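Periplasmic binding protein (Veillonella parvula, PDB 4MO9) probably captures a ferric siderophore or similar metal chelate outside the inner membrane and delivers it to an ABC importer. Local coordinates at residues 22-27 with 164-169; 62-67 with 90-95; 107-112 with 134-139; 183-188 with 325-330; 215-220 with 235-240. All blocks are in the same frame, centred on the assembly; numbering follows the deposited sequence.

Contact 1 of 5, residues 22-27 with 164-169; sequences IEITDV and IGKALG
Where I24 comes nearest to K166, strand 22-25 runs almost antiparallel to the last turns of helix 154-168, with the two axes 8.4 Å apart at closest approach and 167° between their directions. The strand is one arm of a two-stranded hairpin, paired with 31-34, that packs on the first lobe of this TroA-like binding-protein fold. Helix and hairpin both pack against strand 143-147 of the lobe's parallel sheet, where I145 touches I24 and A167. K166 carries the polar part of the contact. With CG anti to the backbone N (chi1 -170°) and the rest of the chain extended, it reaches across the strand, and its CG packs on CG2 of I22 at 3.6 Å. Its ammonium group then bonds to the main chain, NZ to E23 O at 2.8 Å, with a C=O...N angle of 163°. E23 sits between I22 and I24, whose backbones bond to L34 and V32 of the other arm. Its own side chain starts away from the helix, so K166 grips its carbonyl and not its carboxylate; E23 OE1 stays 6.5 Å from K166 NZ. Deeper in, the tip of I24 rests on the helix backbone, CD1 lying 3.6 Å from CA of A167 and close to its methyl as well. The helix closes in a Schellman motif at G169, whose phi is positive. The carbonyl O of K166 accepts from G169 N at 3.2 Å, and CD1 of I22 lies 4.1 Å from that same oxygen.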
# COMPACT_ATOMS: atom_id res chain seq x y z
N ILE A 22 24.40 10.05 13.83
CA ILE A 22 23.74 8.80 13.47
C ILE A 22 24.03 8.44 12.02
O ILE A 22 23.74 9.22 11.10
CB ILE A 22 22.23 8.91 13.66
CG1 ILE A 22 21.91 9.39 15.08
CG2 ILE A 22 21.55 7.58 13.35
CD1 ILE A 22 20.45 9.79 15.29
N GLU A 23 24.57 7.25 11.80
CA GLU A 23 24.85 6.82 10.43
C GLU A 23 23.79 5.84 9.97
O GLU A 23 23.60 4.77 10.56
CB GLU A 23 26.25 6.19 10.34
CG GLU A 23 26.82 6.18 8.93
CD GLU A 23 28.24 5.63 8.87
OE1 GLU A 23 28.40 4.39 8.92
OE2 GLU A 23 29.19 6.43 8.75
N ILE A 24 23.08 6.22 8.91
CA ILE A 24 21.98 5.43 8.37
C ILE A 24 22.35 4.91 6.99
O ILE A 24 22.94 5.64 6.18
CB ILE A 24 20.71 6.29 8.27
CG1 ILE A 24 20.27 6.73 9.67
CG2 ILE A 24 19.59 5.52 7.58
CD1 ILE A 24 19.75 8.14 9.72
N THR A 25 22.04 3.65 6.73
CA THR A 25 22.20 3.09 5.39
C THR A 25 20.82 3.00 4.77
O THR A 25 19.94 2.29 5.28
CB THR A 25 22.84 1.69 5.45
OG1 THR A 25 24.09 1.78 6.16
CG2 THR A 25 23.11 1.17 4.05
N ASP A 26 20.61 3.69 3.65
CA ASP A 26 19.29 3.67 3.04
C ASP A 26 19.10 2.46 2.12
O ASP A 26 20.01 1.63 1.98
CB ASP A 26 18.86 5.04 2.45
CG ASP A 26 19.43 5.32 1.05
OD1 ASP A 26 20.04 4.44 0.39
OD2 ASP A 26 19.23 6.47 0.58
N VAL A 27 17.91 2.34 1.53
CA VAL A 27 17.57 1.14 0.76
C VAL A 27 18.44 0.98 -0.49
O VAL A 27 18.51 -0.11 -1.05
CB VAL A 27 16.06 1.15 0.41
CG1 VAL A 27 15.83 1.94 -0.86
CG2 VAL A 27 15.51 -0.27 0.25
N ILE A 164 14.20 4.32 8.53
CA ILE A 164 13.29 5.33 9.07
C ILE A 164 13.37 5.33 10.60
O ILE A 164 13.43 6.40 11.23
CB ILE A 164 11.84 5.10 8.62
CG1 ILE A 164 11.73 5.18 7.09
CG2 ILE A 164 10.91 6.12 9.27
CD1 ILE A 164 10.35 4.85 6.53
N GLY A 165 13.38 4.15 11.20
CA GLY A 165 13.53 4.05 12.64
C GLY A 165 14.83 4.64 13.16
O GLY A 165 14.84 5.37 14.17
N LYS A 166 15.94 4.34 12.50
CA LYS A 166 17.23 4.83 12.98
C LYS A 166 17.30 6.35 12.83
O LYS A 166 17.84 7.05 13.70
CB LYS A 166 18.39 4.14 12.25
CG LYS A 166 19.76 4.44 12.88
CD LYS A 166 20.83 3.51 12.34
CE LYS A 166 22.12 3.66 13.14
NZ LYS A 166 23.20 2.82 12.56
N ALA A 167 16.73 6.87 11.75
CA ALA A 167 16.68 8.31 11.52
C ALA A 167 15.92 9.03 12.64
O ALA A 167 16.27 10.15 13.05
CB ALA A 167 16.04 8.61 10.17
N LEU A 168 14.88 8.37 13.15
CA LEU A 168 14.02 8.94 14.18
C LEU A 168 14.48 8.64 15.61
O LEU A 168 13.86 9.11 16.57
CB LEU A 168 12.57 8.45 13.98
CG LEU A 168 11.84 9.11 12.82
CD1 LEU A 168 10.48 8.46 12.57
CD2 LEU A 168 11.69 10.58 13.14
N GLY A 169 15.57 7.88 15.76
CA GLY A 169 15.98 7.45 17.09
C GLY A 169 15.04 6.42 17.71
O GLY A 169 14.91 6.36 18.94

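Contact 2 of 5, residues 62-67 with 90-95; sequences DTPKVI and PELAKI
P64 lays the CB-CG side of its ring against E91, the two side chains crossing at about a right angle: P64 CG is 4.0 Å from E91 CB, and E91 OE1 is equally near to it. L92 approaches the same ring carbon more loosely with CD2, and M89 also touches the proline. The second centre of the contact is I95 against I67. Both isoleucines hold CG1 anti to their carbonyl carbon, which turns CD1 of I95 onto CG2 of I67 at 3.8 Å, while I95 CG2 lies 3.7 Å from the carbonyl O of I67. L43 and M70 add apolar surface around the pair. An alanine in place of I95 would probably leave CB and CG2 of I67 without the methyl they pack on and open a gap beside them. No hydrogen bond links 62-67 with 90-95. The charges at the outer side pair locally instead: K65 NZ donates to D62 OD1 at 2.9 Å in a salt bridge, meeting that oxygen on its anti side. E91 OE1 remains 5.7 Å from K65 NZ, too far for a salt bridge, though the lysine's charge probably still favours the carboxylate. This apolar seam joins the turn leading into edge strand 67-69 to the short 3-10 segment after helix 79-88, at the border of the parallel alpha/beta sheet that forms the first lobe of a TroA-like binding protein.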
# COMPACT_ATOMS: atom_id res chain seq x y z
N ASP A 62 3.23 10.86 19.39
CA ASP A 62 4.24 11.91 19.18
C ASP A 62 4.50 12.20 17.71
O ASP A 62 5.38 12.99 17.38
CB ASP A 62 5.56 11.54 19.86
CG ASP A 62 5.45 11.48 21.37
OD1 ASP A 62 4.70 12.30 21.95
OD2 ASP A 62 6.10 10.60 21.97
N THR A 63 3.74 11.55 16.83
CA THR A 63 3.91 11.72 15.39
C THR A 63 4.02 13.18 14.90
O THR A 63 4.93 13.51 14.14
CB THR A 63 2.82 10.97 14.58
OG1 THR A 63 2.97 9.56 14.78
CG2 THR A 63 2.95 11.26 13.10
N PRO A 64 3.10 14.07 15.33
CA PRO A 64 3.20 15.44 14.80
C PRO A 64 4.47 16.18 15.23
O PRO A 64 4.89 17.12 14.55
CB PRO A 64 1.98 16.14 15.42
CG PRO A 64 1.03 15.02 15.77
CD PRO A 64 1.93 13.90 16.21
N LYS A 65 5.09 15.75 16.33
CA LYS A 65 6.28 16.43 16.87
C LYS A 65 7.55 16.27 16.02
O LYS A 65 8.57 16.92 16.31
CB LYS A 65 6.56 15.95 18.29
CG LYS A 65 5.42 16.15 19.27
CD LYS A 65 5.89 15.85 20.69
CE LYS A 65 4.78 16.05 21.71
NZ LYS A 65 3.72 15.00 21.58
N VAL A 66 7.50 15.43 14.99
CA VAL A 66 8.68 15.21 14.14
C VAL A 66 8.44 15.60 12.68
O VAL A 66 9.33 15.43 11.84
CB VAL A 66 9.16 13.74 14.18
CG1 VAL A 66 9.43 13.30 15.62
CG2 VAL A 66 8.15 12.83 13.51
N ILE A 67 7.25 16.09 12.37
CA ILE A 67 6.92 16.42 10.98
C ILE A 67 6.91 17.93 10.76
O ILE A 67 6.14 18.65 11.40
CB ILE A 67 5.54 15.86 10.58
CG1 ILE A 67 5.52 14.33 10.69
CG2 ILE A 67 5.17 16.30 9.16
CD1 ILE A 67 4.12 13.73 10.63
N PRO A 90 -5.80 15.87 15.55
CA PRO A 90 -6.08 17.12 14.83
C PRO A 90 -4.84 17.96 14.51
O PRO A 90 -4.89 18.78 13.60
CB PRO A 90 -7.02 17.89 15.78
CG PRO A 90 -6.85 17.22 17.13
CD PRO A 90 -6.54 15.78 16.83
N GLU A 91 -3.75 17.73 15.23
CA GLU A 91 -2.53 18.50 14.99
C GLU A 91 -1.96 18.24 13.60
O GLU A 91 -1.15 19.02 13.11
CB GLU A 91 -1.48 18.17 16.05
CG GLU A 91 -1.84 18.61 17.45
CD GLU A 91 -0.86 18.08 18.47
OE1 GLU A 91 -0.86 16.85 18.72
OE2 GLU A 91 -0.07 18.90 19.02
N LEU A 92 -2.37 17.14 12.98
CA LEU A 92 -1.88 16.81 11.65
C LEU A 92 -2.29 17.86 10.62
O LEU A 92 -1.55 18.15 9.68
CB LEU A 92 -2.40 15.43 11.20
CG LEU A 92 -1.80 14.18 11.85
CD1 LEU A 92 -2.47 12.93 11.29
CD2 LEU A 92 -0.29 14.13 11.63
N ALA A 93 -3.48 18.44 10.83
CA ALA A 93 -4.03 19.42 9.90
C ALA A 93 -3.46 20.82 10.13
O ALA A 93 -3.79 21.77 9.40
CB ALA A 93 -5.55 19.44 9.99
N LYS A 94 -2.62 20.95 11.16
CA LYS A 94 -1.97 22.23 11.48
C LYS A 94 -0.54 22.32 10.94
O LYS A 94 0.07 23.38 10.96
CB LYS A 94 -1.93 22.44 13.00
CG LYS A 94 -3.27 22.57 13.70
CD LYS A 94 -3.04 22.91 15.17
CE LYS A 94 -4.32 22.87 16.00
NZ LYS A 94 -4.01 23.08 17.45
N ILE A 95 0.00 21.20 10.47
CA ILE A 95 1.36 21.18 9.94
C ILE A 95 1.39 21.87 8.58
O ILE A 95 0.54 21.60 7.73
CB ILE A 95 1.88 19.72 9.80
CG1 ILE A 95 1.86 19.01 11.16
CG2 ILE A 95 3.29 19.70 9.21
CD1 ILE A 95 2.09 17.49 11.06

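Contact 3 of 5, residues 107-112 with 134-139; sequences NAEQVV and KAKMDA
M137, modelled as selenomethionine, is the main bump of this contact, and the hollow it enters is lined by A108, V111 and V112 of the neighbouring helix. Bent at chi2 (-61°) and again at chi3, its chain folds back so that the terminal methyl CE settles between CB of A108 at 3.7 Å and CG2 of V112 at 3.9 Å, one helical turn apart. One atom back, its selenium lies 4.2 Å from CG1 of V111. Y129 of helix 123-132 packs on the same residue from outside the pair. The small methyl of A108 is in turn the bump for the other helix: it fits between CE of M137 and the aliphatic chain of K136, whose CD comes within 3.6 Å of A108 CB. The axes of the short helices 108-112 and 134-139 come no closer than 10.2 Å and cross at -28°, and A108 and K136 are the nearest pair of CA atoms. Helix 134-139 belongs to the crossover that carries the chain from strand 118-122 to the parallel strand 143-147 in the first lobe. Helix 108-112 begins with N107 as N-cap, its OD1 accepting from Q110 N at 3.0 Å. On the outer flank K136 runs extended past A108 to E109, whose chain bends at chi2 to meet it; K136 NZ donates to the syn lone pair of E109 OE2 at 3.2 Å. Dispersion forces around M137 therefore supply the buried part of the contact, and the one salt bridge between the helices lies at its solvent side, where water probably weakens it.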
# COMPACT_ATOMS: atom_id res chain seq x y z
N ASN A 107 7.39 23.23 -4.50
CA ASN A 107 8.17 24.45 -4.52
C ASN A 107 9.35 24.26 -3.57
O ASN A 107 9.18 24.24 -2.35
CB ASN A 107 7.31 25.65 -4.07
CG ASN A 107 8.05 26.98 -4.15
OD1 ASN A 107 9.18 27.11 -3.66
ND2 ASN A 107 7.42 27.98 -4.75
N ALA A 108 10.54 24.09 -4.14
CA ALA A 108 11.73 23.78 -3.34
C ALA A 108 12.03 24.84 -2.29
O ALA A 108 12.39 24.52 -1.15
CB ALA A 108 12.92 23.56 -4.25
N GLU A 109 11.89 26.11 -2.67
CA GLU A 109 12.15 27.22 -1.75
C GLU A 109 11.17 27.23 -0.56
O GLU A 109 11.55 27.59 0.55
CB GLU A 109 12.09 28.56 -2.50
CG GLU A 109 13.28 28.83 -3.44
CD GLU A 109 13.27 27.96 -4.69
OE1 GLU A 109 12.18 27.55 -5.13
OE2 GLU A 109 14.37 27.69 -5.23
N GLN A 110 9.93 26.83 -0.81
CA GLN A 110 8.93 26.76 0.26
C GLN A 110 9.30 25.66 1.25
O GLN A 110 9.14 25.81 2.47
CB GLN A 110 7.53 26.51 -0.32
CG GLN A 110 6.39 26.54 0.70
CD GLN A 110 5.99 25.16 1.20
OE1 GLN A 110 5.30 25.03 2.21
NE2 GLN A 110 6.41 24.12 0.48
N VAL A 111 9.82 24.56 0.73
CA VAL A 111 10.23 23.45 1.57
C VAL A 111 11.47 23.81 2.40
O VAL A 111 11.49 23.59 3.61
CB VAL A 111 10.51 22.19 0.74
CG1 VAL A 111 11.03 21.09 1.65
CG2 VAL A 111 9.24 21.75 0.01
N VAL A 112 12.49 24.36 1.73
CA VAL A 112 13.71 24.82 2.41
C VAL A 112 13.37 25.78 3.54
O VAL A 112 14.03 25.79 4.58
CB VAL A 112 14.68 25.49 1.41
CG1 VAL A 112 15.87 26.13 2.12
CG2 VAL A 112 15.17 24.48 0.38
N LYS A 134 16.64 17.61 -5.54
CA LYS A 134 17.72 17.15 -4.66
C LYS A 134 18.91 18.11 -4.58
O LYS A 134 19.43 18.32 -3.49
CB LYS A 134 18.21 15.74 -5.04
CG LYS A 134 19.25 15.18 -4.04
CD LYS A 134 19.60 13.69 -4.29
CE LYS A 134 20.59 13.16 -3.22
NZ LYS A 134 21.84 13.98 -3.14
N ALA A 135 19.33 18.70 -5.69
CA ALA A 135 20.42 19.67 -5.64
C ALA A 135 20.07 20.81 -4.69
O ALA A 135 20.93 21.29 -3.94
CB ALA A 135 20.75 20.21 -7.03
N LYS A 136 18.81 21.22 -4.70
CA LYS A 136 18.37 22.31 -3.82
C LYS A 136 18.30 21.86 -2.37
O LYS A 136 18.63 22.63 -1.45
CB LYS A 136 17.05 22.90 -4.31
CG LYS A 136 17.19 23.66 -5.63
CD LYS A 136 15.90 24.35 -6.02
CE LYS A 136 16.05 25.12 -7.32
NZ LYS A 136 14.75 25.70 -7.75
N MSE A 137 17.90 20.61 -2.16
CA MSE A 137 17.85 20.04 -0.82
C MSE A 137 19.28 19.91 -0.27
O MSE A 137 19.56 20.29 0.88
CB MSE A 137 17.16 18.67 -0.83
CG MSE A 137 15.71 18.66 -1.39
SE MSE A 137 14.48 19.77 -0.36
CE MSE A 137 14.32 21.22 -1.68
N ASP A 138 20.19 19.40 -1.11
CA ASP A 138 21.61 19.29 -0.74
C ASP A 138 22.20 20.65 -0.37
O ASP A 138 22.85 20.82 0.68
CB ASP A 138 22.42 18.69 -1.91
CG ASP A 138 22.12 17.22 -2.16
OD1 ASP A 138 21.48 16.56 -1.31
OD2 ASP A 138 22.54 16.70 -3.22
N ALA A 139 22.01 21.63 -1.25
CA ALA A 139 22.50 22.99 -1.00
C ALA A 139 22.03 23.55 0.34
O ALA A 139 22.76 24.31 0.97
CB ALA A 139 22.10 23.91 -2.14

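Contact 4 of 5, residues 183-188 with 325-330; sequences NRVTRV and AVFEYL
E328 leaves helix 324-334 beside V188 and heads for R184 on helix 171-194. Its CB sets the course, placing CG anti to the carbonyl carbon (chi1 -68°). CG meets CG2 of V188 at 3.9 Å, the two side chains crossing at about a right angle. CD comes next, 4.2 Å from CB of R184. At the tip the oxygens part: OE1 is bonded to the hydroxyl of T347, while OE2 lies 3.4 Å from the aliphatic CG of R184 and takes a 2.6 Å hydrogen bond from a water. That water also donates to R184 O and accepts from NH1 of R187 at 2.9 Å, lying in the plane at the edge of the R187 guanidinium. R184 makes no salt bridge with E328: its NE is 4.2 Å from OE2, and its NH1 bonds to F180 O while the guanidinium makes a cation-pi contact with the F180 ring. Next to this polar patch F327 offers one ring face to V185, whose CG1 stands 4.1 Å from the ring centroid and 14° off the normal, a CH-pi contact. The short segments run at 28° to each other with axes 9.0 Å apart. Helix 171-194 is probably the long helix that links the lobes of TroA-like binding proteins, and helix 324-334 packs with the second lobe. The E328 carboxylate is buried yet held at both oxygens, and with two arginines near it, it is likely to stay ionised, tying the helices through water where no direct ion pair forms.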
# COMPACT_ATOMS: atom_id res chain seq x y z
N ASN A 183 7.84 -12.00 10.32
CA ASN A 183 7.18 -13.23 10.78
C ASN A 183 6.14 -13.66 9.74
O ASN A 183 6.04 -14.84 9.39
CB ASN A 183 6.43 -13.05 12.12
CG ASN A 183 7.34 -12.70 13.30
OD1 ASN A 183 8.56 -12.90 13.26
ND2 ASN A 183 6.72 -12.16 14.36
N ARG A 184 5.37 -12.69 9.26
CA ARG A 184 4.18 -13.01 8.46
C ARG A 184 4.48 -13.25 6.99
O ARG A 184 3.98 -14.20 6.39
CB ARG A 184 3.14 -11.90 8.63
CG ARG A 184 2.55 -11.89 10.03
CD ARG A 184 1.81 -10.63 10.35
NE ARG A 184 1.05 -10.80 11.59
CZ ARG A 184 1.60 -10.74 12.80
NH1 ARG A 184 2.89 -10.49 12.93
NH2 ARG A 184 0.84 -10.92 13.88
N VAL A 185 5.32 -12.40 6.41
CA VAL A 185 5.63 -12.55 5.00
C VAL A 185 6.45 -13.82 4.74
O VAL A 185 6.21 -14.52 3.75
CB VAL A 185 6.27 -11.29 4.42
CG1 VAL A 185 6.80 -11.54 3.01
CG2 VAL A 185 5.24 -10.17 4.40
N THR A 186 7.39 -14.14 5.64
CA THR A 186 8.18 -15.36 5.46
C THR A 186 7.35 -16.63 5.60
O THR A 186 7.60 -17.60 4.88
CB THR A 186 9.42 -15.44 6.39
OG1 THR A 186 9.01 -15.45 7.76
CG2 THR A 186 10.36 -14.27 6.13
N ARG A 187 6.38 -16.65 6.52
CA ARG A 187 5.48 -17.80 6.64
C ARG A 187 4.78 -18.03 5.30
O ARG A 187 4.73 -19.16 4.80
CB ARG A 187 4.43 -17.58 7.74
CG ARG A 187 3.44 -18.74 7.91
CD ARG A 187 2.35 -18.45 8.97
NE ARG A 187 2.89 -18.42 10.33
CZ ARG A 187 3.14 -17.30 11.01
NH1 ARG A 187 2.89 -16.11 10.48
NH2 ARG A 187 3.64 -17.38 12.25
N VAL A 188 4.25 -16.95 4.72
CA VAL A 188 3.58 -17.02 3.42
C VAL A 188 4.51 -17.49 2.30
O VAL A 188 4.22 -18.47 1.61
CB VAL A 188 2.96 -15.66 3.02
CG1 VAL A 188 2.49 -15.69 1.56
CG2 VAL A 188 1.80 -15.29 3.95
N ALA A 325 -0.32 -8.05 5.51
CA ALA A 325 -1.71 -8.51 5.48
C ALA A 325 -2.16 -8.86 4.06
O ALA A 325 -3.03 -9.72 3.86
CB ALA A 325 -2.63 -7.47 6.08
N VAL A 326 -1.60 -8.17 3.06
CA VAL A 326 -1.97 -8.45 1.67
C VAL A 326 -1.35 -9.77 1.23
O VAL A 326 -2.00 -10.57 0.55
CB VAL A 326 -1.50 -7.33 0.73
CG1 VAL A 326 -1.84 -7.68 -0.71
CG2 VAL A 326 -2.14 -6.01 1.11
N PHE A 327 -0.09 -9.99 1.60
CA PHE A 327 0.58 -11.26 1.32
C PHE A 327 -0.25 -12.41 1.89
O PHE A 327 -0.49 -13.42 1.21
CB PHE A 327 2.00 -11.29 1.93
CG PHE A 327 3.05 -10.62 1.09
CD1 PHE A 327 3.28 -9.25 1.19
CD2 PHE A 327 3.86 -11.36 0.23
CE1 PHE A 327 4.27 -8.62 0.44
CE2 PHE A 327 4.87 -10.73 -0.54
CZ PHE A 327 5.08 -9.36 -0.42
N GLU A 328 -0.71 -12.25 3.13
CA GLU A 328 -1.53 -13.27 3.78
C GLU A 328 -2.88 -13.46 3.10
O GLU A 328 -3.33 -14.59 2.88
CB GLU A 328 -1.74 -12.92 5.25
CG GLU A 328 -0.47 -13.01 6.11
CD GLU A 328 -0.78 -12.79 7.58
OE1 GLU A 328 -1.73 -12.02 7.87
OE2 GLU A 328 -0.09 -13.39 8.44
N TYR A 329 -3.53 -12.35 2.74
CA TYR A 329 -4.85 -12.43 2.10
C TYR A 329 -4.79 -13.14 0.76
O TYR A 329 -5.66 -13.95 0.43
CB TYR A 329 -5.43 -11.03 1.90
CG TYR A 329 -6.85 -11.06 1.37
CD1 TYR A 329 -7.15 -10.66 0.08
CD2 TYR A 329 -7.89 -11.50 2.18
CE1 TYR A 329 -8.47 -10.69 -0.40
CE2 TYR A 329 -9.21 -11.53 1.72
CZ TYR A 329 -9.49 -11.13 0.43
OH TYR A 329 -10.80 -11.16 -0.02
N LEU A 330 -3.76 -12.85 -0.03
CA LEU A 330 -3.65 -13.47 -1.35
C LEU A 330 -3.38 -14.96 -1.22
O LEU A 330 -4.03 -15.77 -1.87
CB LEU A 330 -2.56 -12.80 -2.18
CG LEU A 330 -2.85 -11.38 -2.67
CD1 LEU A 330 -1.57 -10.76 -3.22
CD2 LEU A 330 -3.95 -11.39 -3.74
O HOH W 1 1.65 -15.24 7.99

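Contact 5 of 5, residues 215-220 with 235-240; sequences GNSFSG and VITKDA
T237 OG1 donates a hydrogen bond across the contact to F218 O at 2.6 Å, in the carbonyl plane and with a C=O...O angle of 154°. The threonine hydroxyl sits between the backbone N and the carbonyl carbon (chi1 44°), which aims it at segment 215-220. S217 OG, hydrogen-bonded to L204 O, lies 3.2 Å from T237 OG1. Another polar link runs through water, which accepts from G220 N at 2.9 Å and donates to K238 O. Both segments belong to the second lobe, beside the end of its mixed sheet: strand 234-235, the edge strand next to 201-206, passes into a type I beta turn from V235 to K238 closed by K238 N to V235 O. A valine in place of T237 would probably leave F218 O without its donor and let the turn shift against the loop. The remaining contacts are van der Waals. V235 CG1 packs on the carbonyl O of F218 at 3.9 Å, CG2 of T237 touches S217 OG, and G220, without a side chain, lets its backbone come close to K238, N lying 3.5 Å from K238 CA. K238 itself leads away to a salt bridge with D234.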
# COMPACT_ATOMS: atom_id res chain seq x y z
N GLY A 215 -11.66 -1.57 -15.02
CA GLY A 215 -10.52 -0.87 -14.46
C GLY A 215 -9.25 -1.53 -14.95
O GLY A 215 -9.30 -2.45 -15.78
N ASN A 216 -8.10 -1.07 -14.45
CA ASN A 216 -6.82 -1.65 -14.84
C ASN A 216 -6.64 -3.08 -14.35
O ASN A 216 -7.02 -3.41 -13.22
CB ASN A 216 -5.66 -0.79 -14.31
CG ASN A 216 -5.55 0.54 -15.02
OD1 ASN A 216 -5.94 0.68 -16.18
ND2 ASN A 216 -5.00 1.52 -14.33
N SER A 217 -6.05 -3.92 -15.20
CA SER A 217 -5.59 -5.24 -14.75
C SER A 217 -4.08 -5.18 -14.67
O SER A 217 -3.50 -4.08 -14.67
CB SER A 217 -6.04 -6.35 -15.70
OG SER A 217 -5.81 -7.62 -15.11
N PHE A 218 -3.42 -6.33 -14.59
CA PHE A 218 -1.99 -6.35 -14.28
C PHE A 218 -1.19 -7.41 -15.04
O PHE A 218 -1.73 -8.45 -15.41
CB PHE A 218 -1.80 -6.58 -12.77
CG PHE A 218 -2.42 -5.50 -11.90
CD1 PHE A 218 -3.75 -5.59 -11.50
CD2 PHE A 218 -1.67 -4.41 -11.50
CE1 PHE A 218 -4.31 -4.61 -10.69
CE2 PHE A 218 -2.23 -3.42 -10.70
CZ PHE A 218 -3.56 -3.52 -10.30
N SER A 219 0.10 -7.15 -15.26
CA SER A 219 1.03 -8.18 -15.72
C SER A 219 1.33 -9.08 -14.54
O SER A 219 0.82 -8.85 -13.44
CB SER A 219 2.34 -7.55 -16.17
OG SER A 219 3.06 -7.11 -15.04
N GLY A 220 2.16 -10.10 -14.73
CA GLY A 220 2.51 -11.00 -13.65
C GLY A 220 3.63 -10.50 -12.75
O GLY A 220 3.93 -11.12 -11.72
N VAL A 235 -1.56 -15.57 -12.85
CA VAL A 235 -2.24 -14.35 -13.28
C VAL A 235 -2.63 -14.42 -14.77
O VAL A 235 -1.77 -14.36 -15.65
CB VAL A 235 -1.35 -13.12 -13.02
CG1 VAL A 235 -2.06 -11.84 -13.45
CG2 VAL A 235 -0.97 -13.04 -11.54
N ILE A 236 -3.93 -14.55 -15.06
CA ILE A 236 -4.36 -14.82 -16.45
C ILE A 236 -3.95 -13.72 -17.44
O ILE A 236 -3.86 -13.97 -18.65
CB ILE A 236 -5.89 -15.08 -16.57
CG1 ILE A 236 -6.70 -13.79 -16.37
CG2 ILE A 236 -6.35 -16.20 -15.62
CD1 ILE A 236 -8.19 -13.92 -16.78
N THR A 237 -3.70 -12.52 -16.93
CA THR A 237 -3.34 -11.38 -17.77
C THR A 237 -1.82 -11.17 -17.90
O THR A 237 -1.39 -10.24 -18.57
CB THR A 237 -3.96 -10.07 -17.23
OG1 THR A 237 -3.80 -10.02 -15.80
CG2 THR A 237 -5.45 -9.99 -17.56
N LYS A 238 -1.03 -12.04 -17.26
CA LYS A 238 0.43 -11.86 -17.20
C LYS A 238 1.13 -11.62 -18.55
O LYS A 238 2.14 -10.91 -18.60
CB LYS A 238 1.10 -13.04 -16.46
CG LYS A 238 1.11 -14.35 -17.24
CD LYS A 238 1.38 -15.54 -16.32
CE LYS A 238 1.30 -16.85 -17.11
NZ LYS A 238 1.07 -18.05 -16.24
N ASP A 239 0.60 -12.19 -19.63
CA ASP A 239 1.20 -12.04 -20.96
C ASP A 239 0.56 -10.94 -21.81
O ASP A 239 1.19 -10.43 -22.75
CB ASP A 239 1.14 -13.36 -21.73
CG ASP A 239 2.12 -14.39 -21.21
OD1 ASP A 239 3.23 -14.00 -20.79
OD2 ASP A 239 1.76 -15.59 -21.23
N ALA A 240 -0.67 -10.56 -21.49
CA ALA A 240 -1.45 -9.65 -22.34
C ALA A 240 -1.36 -8.19 -21.91
O ALA A 240 -1.55 -7.28 -22.72
CB ALA A 240 -2.90 -10.11 -22.42
O HOH W 2 4.18 -10.55 -16.77

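Overall arrangement
Contacts 1, 2 and 3 lie in the first lobe, their centres 21 to 22 Å apart, and contacts 2 and 3 fall in series inside the chain loop closed by contact 1. Contacts 1 and 2 touch directly, L168 CD2 packing on V66 CB at 4.2 Å. Helix 154-168 of contact 1 is followed by helix 171-194, which carries the chain to contact 4; contact 5, 22 Å from contact 4, is nested within the loop contact 4 closes and sits in the second lobe. Contacts 2 and 5 are about 40 Å apart between centres, on opposite sides of the chain's centre. This is consistent with two separately packed lobes joined by a long helix, as in other TroA-like binding proteins.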